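Local coordinates for tyrosine--tRNA ligase, mitochondrial (Emericella nidulans, PDB 5IHX), which probably attaches L-tyrosine to mitochondrial tRNA(Tyr) at the expense of ATP, releasing AMP and diphosphate, at residues Asp49-Arg54 against Asp241-Ile246; Arg183-Tyr188 against Lys254-Asn259; Tyr217-Ala222 against Ile246-Gly251. All coordinates share one frame; numbering follows the deposited sequence.

In the fold
Helix 243-259 of the class I catalytic domain runs through all three contacts: its start meets strand 50-51 in contact 1, its middle crosses helix 212-229 in contact 3, and its end packs against residues 183-188 in contact 2. Contact 3 is the buried one; the other two are partly buried. No hydrogen bond joins the two segments in any of the three; apolar and aromatic groups meet throughout, and contact 2 adds an amide stacked on a tyrosine ring. Contacts 1 and 3 share Ile246 and reach the bound tyrosine through Gln242, Tyr217 and Gln221. Contacts 2 and 3 both border the second subunit.

Contact 1: residues Asp49-Arg54 against Asp241-Ile246; sequences DVVGDR and DQYGNI. With TYR (tyrosine), chain C.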
loop_
_atom_site.group_PDB
_atom_site.type_symbol
_atom_site.label_atom_id
_atom_site.label_comp_id
_atom_site.label_asym_id
_atom_site.label_seq_id
_atom_site.Cartn_x
_atom_site.Cartn_y
_atom_site.Cartn_z
ATOM N N ASP A 49 8.024 26.176 -13.490
ATOM C CA ASP A 49 9.231 25.605 -12.897
ATOM C C ASP A 49 9.630 24.317 -13.599
ATOM O O ASP A 49 8.775 23.533 -14.009
ATOM C CB ASP A 49 9.029 25.318 -11.404
ATOM C CG ASP A 49 8.996 26.578 -10.561
ATOM O OD1 ASP A 49 9.641 27.578 -10.944
ATOM O OD2 ASP A 49 8.331 26.561 -9.502
ATOM N N VAL A 50 10.936 24.105 -13.728
ATOM C CA VAL A 50 11.466 22.838 -14.203
ATOM C C VAL A 50 11.859 21.996 -12.999
ATOM O O VAL A 50 12.637 22.432 -12.153
ATOM C CB VAL A 50 12.684 23.031 -15.131
ATOM C CG1 VAL A 50 13.312 21.683 -15.492
ATOM C CG2 VAL A 50 12.283 23.793 -16.383
ATOM N N VAL A 51 11.305 20.791 -12.923
ATOM C CA VAL A 51 11.663 19.857 -11.866
ATOM C C VAL A 51 12.971 19.181 -12.251
ATOM O O VAL A 51 12.984 18.074 -12.791
ATOM C CB VAL A 51 10.562 18.810 -11.636
ATOM C CG1 VAL A 51 10.931 17.899 -10.475
ATOM C CG2 VAL A 51 9.234 19.499 -11.360
ATOM N N GLY A 52 14.070 19.872 -11.971
ATOM C CA GLY A 52 15.385 19.458 -12.414
ATOM C C GLY A 52 16.082 20.640 -13.053
ATOM O O GLY A 52 15.753 21.791 -12.760
ATOM N N ASP A 53 17.031 20.358 -13.939
ATOM C CA ASP A 53 17.807 21.406 -14.592
ATOM C C ASP A 53 17.161 21.791 -15.920
ATOM O O ASP A 53 16.959 20.942 -16.788
ATOM C CB ASP A 53 19.248 20.941 -14.818
ATOM C CG ASP A 53 20.124 22.024 -15.411
ATOM O OD1 ASP A 53 20.994 21.694 -16.243
ATOM O OD2 ASP A 53 19.949 23.204 -15.042
ATOM N N ARG A 54 16.837 23.073 -16.069
ATOM C CA ARG A 54 16.200 23.571 -17.284
ATOM C C ARG A 54 17.027 23.240 -18.526
ATOM O O ARG A 54 16.486 22.772 -19.527
ATOM C CB ARG A 54 15.959 25.086 -17.184
ATOM C CG ARG A 54 15.311 25.712 -18.427
ATOM C CD ARG A 54 16.345 26.116 -19.476
ATOM N NE ARG A 54 15.750 26.613 -20.710
ATOM C CZ ARG A 54 16.422 26.743 -21.850
ATOM N NH1 ARG A 54 17.705 26.407 -21.908
ATOM N NH2 ARG A 54 15.814 27.199 -22.936
ATOM N N ASP A 241 1.154 23.258 -8.611
ATOM C CA ASP A 241 1.148 22.636 -7.288
ATOM C C ASP A 241 1.654 21.193 -7.305
ATOM O O ASP A 241 1.686 20.532 -6.267
ATOM C CB ASP A 241 -0.262 22.669 -6.695
ATOM C CG ASP A 241 -1.227 21.764 -7.438
ATOM O OD1 ASP A 241 -1.064 21.594 -8.665
ATOM O OD2 ASP A 241 -2.146 21.216 -6.793
ATOM N N GLN A 242 2.057 20.710 -8.477
ATOM C CA GLN A 242 2.507 19.327 -8.623
ATOM C C GLN A 242 4.025 19.197 -8.567
ATOM O O GLN A 242 4.564 18.116 -8.801
ATOM C CB GLN A 242 1.983 18.736 -9.935
ATOM C CG GLN A 242 0.483 18.501 -9.939
ATOM C CD GLN A 242 0.068 17.467 -8.911
ATOM O OE1 GLN A 242 0.569 16.341 -8.913
ATOM N NE2 GLN A 242 -0.831 17.849 -8.014
ATOM N N TYR A 243 4.710 20.296 -8.263
ATOM C CA TYR A 243 6.167 20.283 -8.188
ATOM C C TYR A 243 6.660 19.185 -7.250
ATOM O O TYR A 243 7.529 18.393 -7.615
ATOM C CB TYR A 243 6.704 21.639 -7.726
ATOM C CG TYR A 243 8.209 21.738 -7.818
ATOM C CD1 TYR A 243 9.018 21.307 -6.774
ATOM C CD2 TYR A 243 8.822 22.249 -8.952
ATOM C CE1 TYR A 243 10.393 21.388 -6.856
ATOM C CE2 TYR A 243 10.197 22.335 -9.044
ATOM C CZ TYR A 243 10.978 21.903 -7.993
ATOM O OH TYR A 243 12.349 21.985 -8.079
ATOM N N GLY A 244 6.094 19.144 -6.047
ATOM C CA GLY A 244 6.468 18.157 -5.049
ATOM C C GLY A 244 6.320 16.724 -5.525
ATOM O O GLY A 244 7.251 15.927 -5.395
ATOM N N ASN A 245 5.153 16.387 -6.068
ATOM C CA ASN A 245 4.906 15.032 -6.563
ATOM C C ASN A 245 5.831 14.657 -7.713
ATOM O O ASN A 245 6.308 13.526 -7.787
ATOM C CB ASN A 245 3.449 14.871 -7.003
ATOM C CG ASN A 245 2.474 14.920 -5.838
ATOM O OD1 ASN A 245 2.826 14.592 -4.705
ATOM N ND2 ASN A 245 1.237 15.314 -6.118
ATOM N N ILE A 246 6.080 15.602 -8.614
ATOM C CA ILE A 246 6.940 15.333 -9.758
ATOM C C ILE A 246 8.388 15.175 -9.292
ATOM O O ILE A 246 9.110 14.315 -9.794
ATOM C CB ILE A 246 6.833 16.448 -10.821
ATOM C CG1 ILE A 246 5.417 16.472 -11.400
ATOM C CG2 ILE A 246 7.850 16.229 -11.944
ATOM C CD1 ILE A 246 5.144 17.616 -12.359
HETATM N N TYR C . -1.975 14.057 -8.863
HETATM C CA TYR C . -2.399 14.896 -10.020
HETATM C C TYR C . -3.451 15.915 -9.597
HETATM O O TYR C . -3.581 16.985 -10.195
HETATM C CB TYR C . -2.943 14.018 -11.148
HETATM C CG TYR C . -2.035 12.867 -11.504
HETATM C CD1 TYR C . -0.787 13.095 -12.072
HETATM C CD2 TYR C . -2.421 11.553 -11.272
HETATM C CE1 TYR C . 0.047 12.048 -12.400
HETATM C CE2 TYR C . -1.593 10.500 -11.595
HETATM C CZ TYR C . -0.360 10.753 -12.161
HETATM O OH TYR C . 0.470 9.708 -12.485
HETATM O OXT TYR C . -4.200 15.686 -8.647
#
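Val51, on the edge strand 50-51 of the Rossmann-type catalytic domain, packs against Tyr243 and Ile246 at the start of helix 243-259, the helix that follows a loop of the tyrosine pocket. Its CG2 does most of the touching, lying 3.6 Å from Ile246 CG2 and, on the ring side, 3.7 Å from Tyr243 CD2. The Tyr243 ring swings out from the helix with CG anti to the backbone N (chi1 -172°), which carries it alongside the strand, where the ring and the valine run past one another with their ends reversed. Asp49 CB meets the same ring obliquely, 3.9 Å from CD2, and Val50 O comes up to the ring edge, near its plane, 4.0 Å from CE2. The strand itself is held in the sheet by backbone hydrogen bonds between Asp49 and Thr280 and between Val51 and Gly278.

Gln242, the N-cap residue, turns its amide away from the strand toward the bound tyrosine. Asn245 ND2 donates to Gln242 OE1 over 3.1 Å in a nearly straight bond (173°), coming from above the carbonyl plane; the ligand N gives OE1 a weak bond of 3.4 Å. Gln242 NE2 in turn binds Asp113. The helix start is thus two-sided: a largely apolar flank, with no hydrogen bond to the strand, and a polar flank whose bonds fix the amide beside the substrate.

Contact 2: residues Arg183-Tyr188 against Lys254-Asn259; sequences RDLGAY and KTISKN
Tyr188 leans on Thr255 at its CB and on Asn259 at its tip. CB comes within 3.4 Å of Thr255 CG2, a close methyl contact, and from the same methyl CG is 3.8 Å away and CD2 3.9 Å. Thr255 can offer that methyl because its hydroxyl is turned back to the preceding turn of its own helix, where OG1 is hydrogen-bonded to Gly251 O. With CG anti to the carbonyl carbon (chi1 -51°), the Tyr188 ring extends along the helix toward Asn259. Farther out, CE2 and CZ lie under Asn259 CB, which stands 3.6 Å from CZ and makes a CH-pi contact, 3.9 Å from the ring centroid and 26° off the normal. The Asn259 amide continues over the same ring, its plane only 15° from that of the ring, so the two flat groups are stacked. At the tip, OH still has Asn259 CB beside it.

Here helix 178-186, with a wider pi-type turn at 183-186, and the residues after it meet the last turns of helix 243-259, next to the dimer interface: the backbone of Gly186 is hydrogen-bonded to the second subunit. Deeper in, Ile256 CG1 lies 3.6 Å from Asp184 O and 4.0 Å from Leu185 CB, while Leu185 CD2 reaches Ile256 CD1. Trp223 of helix 212-229 touches both Asp184 and Ile256.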
loop_
_atom_site.group_PDB
_atom_site.type_symbol
_atom_site.label_atom_id
_atom_site.label_comp_id
_atom_site.label_asym_id
_atom_site.label_seq_id
_atom_site.Cartn_x
_atom_site.Cartn_y
_atom_site.Cartn_z
ATOM N N ARG A 183 8.484 -3.978 -2.762
ATOM C CA ARG A 183 9.742 -4.600 -3.158
ATOM C C ARG A 183 10.560 -3.692 -4.076
ATOM O O ARG A 183 11.761 -3.510 -3.873
ATOM C CB ARG A 183 9.484 -5.938 -3.860
ATOM C CG ARG A 183 10.667 -6.438 -4.684
ATOM C CD ARG A 183 10.466 -7.859 -5.173
ATOM N NE ARG A 183 9.292 -7.978 -6.032
ATOM C CZ ARG A 183 9.249 -7.575 -7.299
ATOM N NH1 ARG A 183 10.314 -7.014 -7.859
ATOM N NH2 ARG A 183 8.140 -7.724 -8.007
ATOM N N ASP A 184 9.903 -3.123 -5.084
ATOM C CA ASP A 184 10.601 -2.390 -6.140
ATOM C C ASP A 184 10.739 -0.893 -5.864
ATOM O O ASP A 184 11.560 -0.224 -6.493
ATOM C CB ASP A 184 9.877 -2.589 -7.476
ATOM C CG ASP A 184 10.039 -3.997 -8.028
ATOM O OD1 ASP A 184 11.037 -4.668 -7.687
ATOM O OD2 ASP A 184 9.165 -4.430 -8.810
ATOM N N LEU A 185 9.945 -0.371 -4.932
ATOM C CA LEU A 185 9.974 1.058 -4.622
ATOM C C LEU A 185 9.986 1.330 -3.122
ATOM O O LEU A 185 10.875 2.018 -2.623
ATOM C CB LEU A 185 8.776 1.766 -5.267
ATOM C CG LEU A 185 8.588 3.243 -4.911
ATOM C CD1 LEU A 185 9.828 4.057 -5.250
ATOM C CD2 LEU A 185 7.369 3.810 -5.624
ATOM N N GLY A 186 9.006 0.788 -2.405
ATOM C CA GLY A 186 8.837 1.081 -0.991
ATOM C C GLY A 186 10.056 0.782 -0.133
ATOM O O GLY A 186 10.320 1.477 0.848
ATOM N N ALA A 187 10.803 -0.251 -0.505
ATOM C CA ALA A 187 11.965 -0.673 0.273
ATOM C C ALA A 187 13.116 0.326 0.176
ATOM O O ALA A 187 14.019 0.321 1.013
ATOM C CB ALA A 187 12.427 -2.050 -0.184
ATOM N N TYR A 188 13.076 1.180 -0.843
ATOM C CA TYR A 188 14.174 2.102 -1.129
ATOM C C TYR A 188 13.819 3.554 -0.815
ATOM O O TYR A 188 14.626 4.455 -1.039
ATOM C CB TYR A 188 14.583 1.975 -2.595
ATOM C CG TYR A 188 14.836 0.551 -3.030
ATOM C CD1 TYR A 188 15.985 -0.122 -2.639
ATOM C CD2 TYR A 188 13.920 -0.124 -3.824
ATOM C CE1 TYR A 188 16.217 -1.427 -3.032
ATOM C CE2 TYR A 188 14.142 -1.427 -4.222
ATOM C CZ TYR A 188 15.292 -2.075 -3.822
ATOM O OH TYR A 188 15.515 -3.374 -4.217
ATOM N N LYS A 254 14.035 6.804 -10.944
ATOM C CA LYS A 254 15.447 6.426 -10.985
ATOM C C LYS A 254 15.675 5.166 -10.164
ATOM O O LYS A 254 16.292 4.205 -10.625
ATOM C CB LYS A 254 16.336 7.544 -10.443
ATOM C CG LYS A 254 16.366 8.817 -11.264
ATOM C CD LYS A 254 16.806 9.978 -10.384
ATOM C CE LYS A 254 17.010 11.252 -11.175
ATOM N NZ LYS A 254 18.320 11.258 -11.865
ATOM N N THR A 255 15.174 5.197 -8.933
ATOM C CA THR A 255 15.329 4.096 -7.992
ATOM C C THR A 255 14.760 2.790 -8.535
ATOM O O THR A 255 15.436 1.761 -8.510
ATOM C CB THR A 255 14.644 4.428 -6.651
ATOM O OG1 THR A 255 15.301 5.544 -6.039
ATOM C CG2 THR A 255 14.684 3.245 -5.704
ATOM N N ILE A 256 13.519 2.832 -9.011
ATOM C CA ILE A 256 12.866 1.634 -9.530
ATOM C C ILE A 256 13.672 1.060 -10.688
ATOM O O ILE A 256 13.966 -0.134 -10.720
ATOM C CB ILE A 256 11.420 1.923 -9.994
ATOM C CG1 ILE A 256 10.552 2.337 -8.805
ATOM C CG2 ILE A 256 10.811 0.692 -10.657
ATOM C CD1 ILE A 256 9.220 2.946 -9.196
ATOM N N SER A 257 14.032 1.922 -11.633
ATOM C CA SER A 257 14.798 1.507 -12.802
ATOM C C SER A 257 16.139 0.906 -12.389
ATOM O O SER A 257 16.639 -0.023 -13.023
ATOM C CB SER A 257 15.021 2.696 -13.740
ATOM O OG SER A 257 15.758 2.310 -14.885
ATOM N N LYS A 258 16.709 1.444 -11.315
ATOM C CA LYS A 258 18.032 1.040 -10.857
ATOM C C LYS A 258 18.010 -0.264 -10.059
ATOM O O LYS A 258 18.994 -1.000 -10.047
ATOM C CB LYS A 258 18.643 2.157 -10.003
ATOM C CG LYS A 258 20.081 1.913 -9.579
ATOM C CD LYS A 258 20.600 3.046 -8.710
ATOM N N ASN A 259 16.883 -0.553 -9.412
ATOM C CA ASN A 259 16.799 -1.671 -8.471
ATOM C C ASN A 259 15.785 -2.742 -8.858
ATOM O O ASN A 259 15.637 -3.736 -8.149
ATOM C CB ASN A 259 16.454 -1.152 -7.071
ATOM C CG ASN A 259 17.494 -0.191 -6.531
ATOM O OD1 ASN A 259 17.206 0.979 -6.283
ATOM N ND2 ASN A 259 18.712 -0.685 -6.338
#

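Contact 3: residues Tyr217-Ala222 against Ile246-Gly251; sequences YPLMQA and ILFGVG. With TYR (tyrosine), chain C.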
loop_
_atom_site.group_PDB
_atom_site.type_symbol
_atom_site.label_atom_id
_atom_site.label_comp_id
_atom_site.label_asym_id
_atom_site.label_seq_id
_atom_site.Cartn_x
_atom_site.Cartn_y
_atom_site.Cartn_z
ATOM N N TYR A 217 0.101 8.366 -1.568
ATOM C CA TYR A 217 -0.271 8.894 -2.883
ATOM C C TYR A 217 0.942 9.227 -3.766
ATOM O O TYR A 217 0.957 8.869 -4.944
ATOM C CB TYR A 217 -1.166 10.131 -2.733
ATOM C CG TYR A 217 -1.731 10.627 -4.048
ATOM C CD1 TYR A 217 -3.006 10.254 -4.453
ATOM C CD2 TYR A 217 -0.993 11.455 -4.887
ATOM C CE1 TYR A 217 -3.532 10.692 -5.649
ATOM C CE2 TYR A 217 -1.514 11.899 -6.087
ATOM C CZ TYR A 217 -2.784 11.513 -6.464
ATOM O OH TYR A 217 -3.313 11.949 -7.658
ATOM N N PRO A 218 1.957 9.916 -3.213
ATOM C CA PRO A 218 3.150 10.200 -4.024
ATOM C C PRO A 218 3.774 8.949 -4.649
ATOM O O PRO A 218 4.269 9.013 -5.774
ATOM C CB PRO A 218 4.120 10.839 -3.028
ATOM C CG PRO A 218 3.285 11.364 -1.935
ATOM C CD PRO A 218 2.016 10.571 -1.891
ATOM N N LEU A 219 3.756 7.833 -3.926
ATOM C CA LEU A 219 4.339 6.597 -4.435
ATOM C C LEU A 219 3.500 6.038 -5.583
ATOM O O LEU A 219 4.033 5.428 -6.511
ATOM C CB LEU A 219 4.475 5.553 -3.321
ATOM C CG LEU A 219 5.664 5.724 -2.369
ATOM C CD1 LEU A 219 5.440 6.871 -1.394
ATOM C CD2 LEU A 219 5.949 4.426 -1.618
ATOM N N MET A 220 2.190 6.245 -5.522
ATOM C CA MET A 220 1.313 5.804 -6.603
ATOM C C MET A 220 1.554 6.620 -7.871
ATOM O O MET A 220 1.630 6.067 -8.969
ATOM C CB MET A 220 -0.155 5.910 -6.188
ATOM C CG MET A 220 -0.556 4.957 -5.077
ATOM S SD MET A 220 -2.308 5.074 -4.663
ATOM C CE MET A 220 -3.061 4.312 -6.101
ATOM N N GLN A 221 1.679 7.934 -7.718
ATOM C CA GLN A 221 1.983 8.800 -8.852
ATOM C C GLN A 221 3.341 8.435 -9.444
ATOM O O GLN A 221 3.523 8.442 -10.663
ATOM C CB GLN A 221 1.956 10.273 -8.442
ATOM C CG GLN A 221 2.144 11.227 -9.622
ATOM C CD GLN A 221 1.498 12.589 -9.411
ATOM O OE1 GLN A 221 0.604 12.750 -8.579
ATOM N NE2 GLN A 221 1.949 13.577 -10.175
ATOM N N ALA A 222 4.294 8.125 -8.573
ATOM C CA ALA A 222 5.625 7.728 -9.014
ATOM C C ALA A 222 5.551 6.430 -9.801
ATOM O O ALA A 222 6.201 6.280 -10.835
ATOM C CB ALA A 222 6.554 7.570 -7.826
ATOM N N ILE A 246 6.080 15.602 -8.614
ATOM C CA ILE A 246 6.940 15.333 -9.758
ATOM C C ILE A 246 8.388 15.175 -9.292
ATOM O O ILE A 246 9.110 14.315 -9.794
ATOM C CB ILE A 246 6.833 16.448 -10.821
ATOM C CG1 ILE A 246 5.417 16.472 -11.400
ATOM C CG2 ILE A 246 7.850 16.229 -11.944
ATOM C CD1 ILE A 246 5.144 17.616 -12.359
ATOM N N LEU A 247 8.804 15.995 -8.330
ATOM C CA LEU A 247 10.146 15.890 -7.760
ATOM C C LEU A 247 10.340 14.514 -7.132
ATOM O O LEU A 247 11.339 13.837 -7.385
ATOM C CB LEU A 247 10.387 16.990 -6.722
ATOM C CG LEU A 247 11.727 16.944 -5.976
ATOM C CD1 LEU A 247 12.911 17.126 -6.917
ATOM C CD2 LEU A 247 11.752 18.002 -4.886
ATOM N N PHE A 248 9.385 14.111 -6.302
ATOM C CA PHE A 248 9.411 12.788 -5.698
ATOM C C PHE A 248 9.456 11.721 -6.785
ATOM O O PHE A 248 10.162 10.721 -6.664
ATOM C CB PHE A 248 8.187 12.579 -4.804
ATOM C CG PHE A 248 8.162 11.244 -4.117
ATOM C CD1 PHE A 248 8.675 11.102 -2.839
ATOM C CD2 PHE A 248 7.631 10.131 -4.749
ATOM C CE1 PHE A 248 8.657 9.874 -2.202
ATOM C CE2 PHE A 248 7.612 8.901 -4.119
ATOM C CZ PHE A 248 8.124 8.773 -2.844
ATOM N N GLY A 249 8.694 11.949 -7.851
ATOM C CA GLY A 249 8.605 11.004 -8.948
ATOM C C GLY A 249 9.922 10.795 -9.668
ATOM O O GLY A 249 10.264 9.668 -10.021
ATOM N N VAL A 250 10.663 11.876 -9.892
ATOM C CA VAL A 250 11.957 11.785 -10.561
ATOM C C VAL A 250 12.877 10.836 -9.795
ATOM O O VAL A 250 13.467 9.927 -10.376
ATOM C CB VAL A 250 12.627 13.174 -10.701
ATOM C CG1 VAL A 250 14.079 13.040 -11.166
ATOM C CG2 VAL A 250 11.846 14.048 -11.661
ATOM N N GLY A 251 12.988 11.055 -8.490
ATOM C CA GLY A 251 13.805 10.207 -7.640
ATOM C C GLY A 251 13.307 8.774 -7.620
ATOM O O GLY A 251 14.087 7.828 -7.742
HETATM N N TYR C . -1.975 14.057 -8.863
HETATM C CA TYR C . -2.399 14.896 -10.020
HETATM C C TYR C . -3.451 15.915 -9.597
HETATM O O TYR C . -3.581 16.985 -10.195
HETATM C CB TYR C . -2.943 14.018 -11.148
HETATM C CG TYR C . -2.035 12.867 -11.504
HETATM C CD1 TYR C . -0.787 13.095 -12.072
HETATM C CD2 TYR C . -2.421 11.553 -11.272
HETATM C CE1 TYR C . 0.047 12.048 -12.400
HETATM C CE2 TYR C . -1.593 10.500 -11.595
HETATM C CZ TYR C . -0.360 10.753 -12.161
HETATM O OH TYR C . 0.470 9.708 -12.485
HETATM O OXT TYR C . -4.200 15.686 -8.647
#
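Phe248 drives a buried helix-helix contact, packing on Pro218, Leu219 and Ala222 where helix 243-259 crosses helix 212-229 beside the tyrosine pocket. The segment axes approach to 8.8 Å at a crossing angle of -60°, and the backbones come nearest at Ala222 and Gly249, whose CA atoms are 4.4 Å apart. Gly249 has no side chain to hold the helices apart, and Ala222 CB packs directly on its CA. Phe248 points its ring at helix 212-229, chi1 of -179° setting CG opposite its own N. Pro218 CB sits over one face, 4.1 Å from the centroid and 16° off the normal, a CH-pi contact; Leu219 CD1 approaches obliquely, 3.6 Å from CZ; Ala222 CB lies at the edge, 4.1 Å from CE2. Pro218 has no N-H to give the turn before it, and the helix is kinked there.

Residues of this same kinked helix bind the substrate. The ligand N donates to Tyr217 OH over 2.8 Å, lying in the plane of that ring at its edge, and to Gln221 OE1 over 2.9 Å. Two further pocket residues hold these groups: Tyr217 OH is hydrogen-bonded to Asp73, and Gln221 NE2 to Gln236, which helps keep OE1 turned to the ligand N. If the amino group is protonated, the two acceptor oxygens would probably help stabilise its charge.

Around the crossing, Ile189 backs Phe248, and Leu219 reaches Phe212 of the second subunit. Met220 packs on helix 108-111 and on Leu182 of the second subunit, while Leu247 and Val250 rest on Val51 of strand 50-51, so the helix pair lies between the sheet edge and the dimer interface.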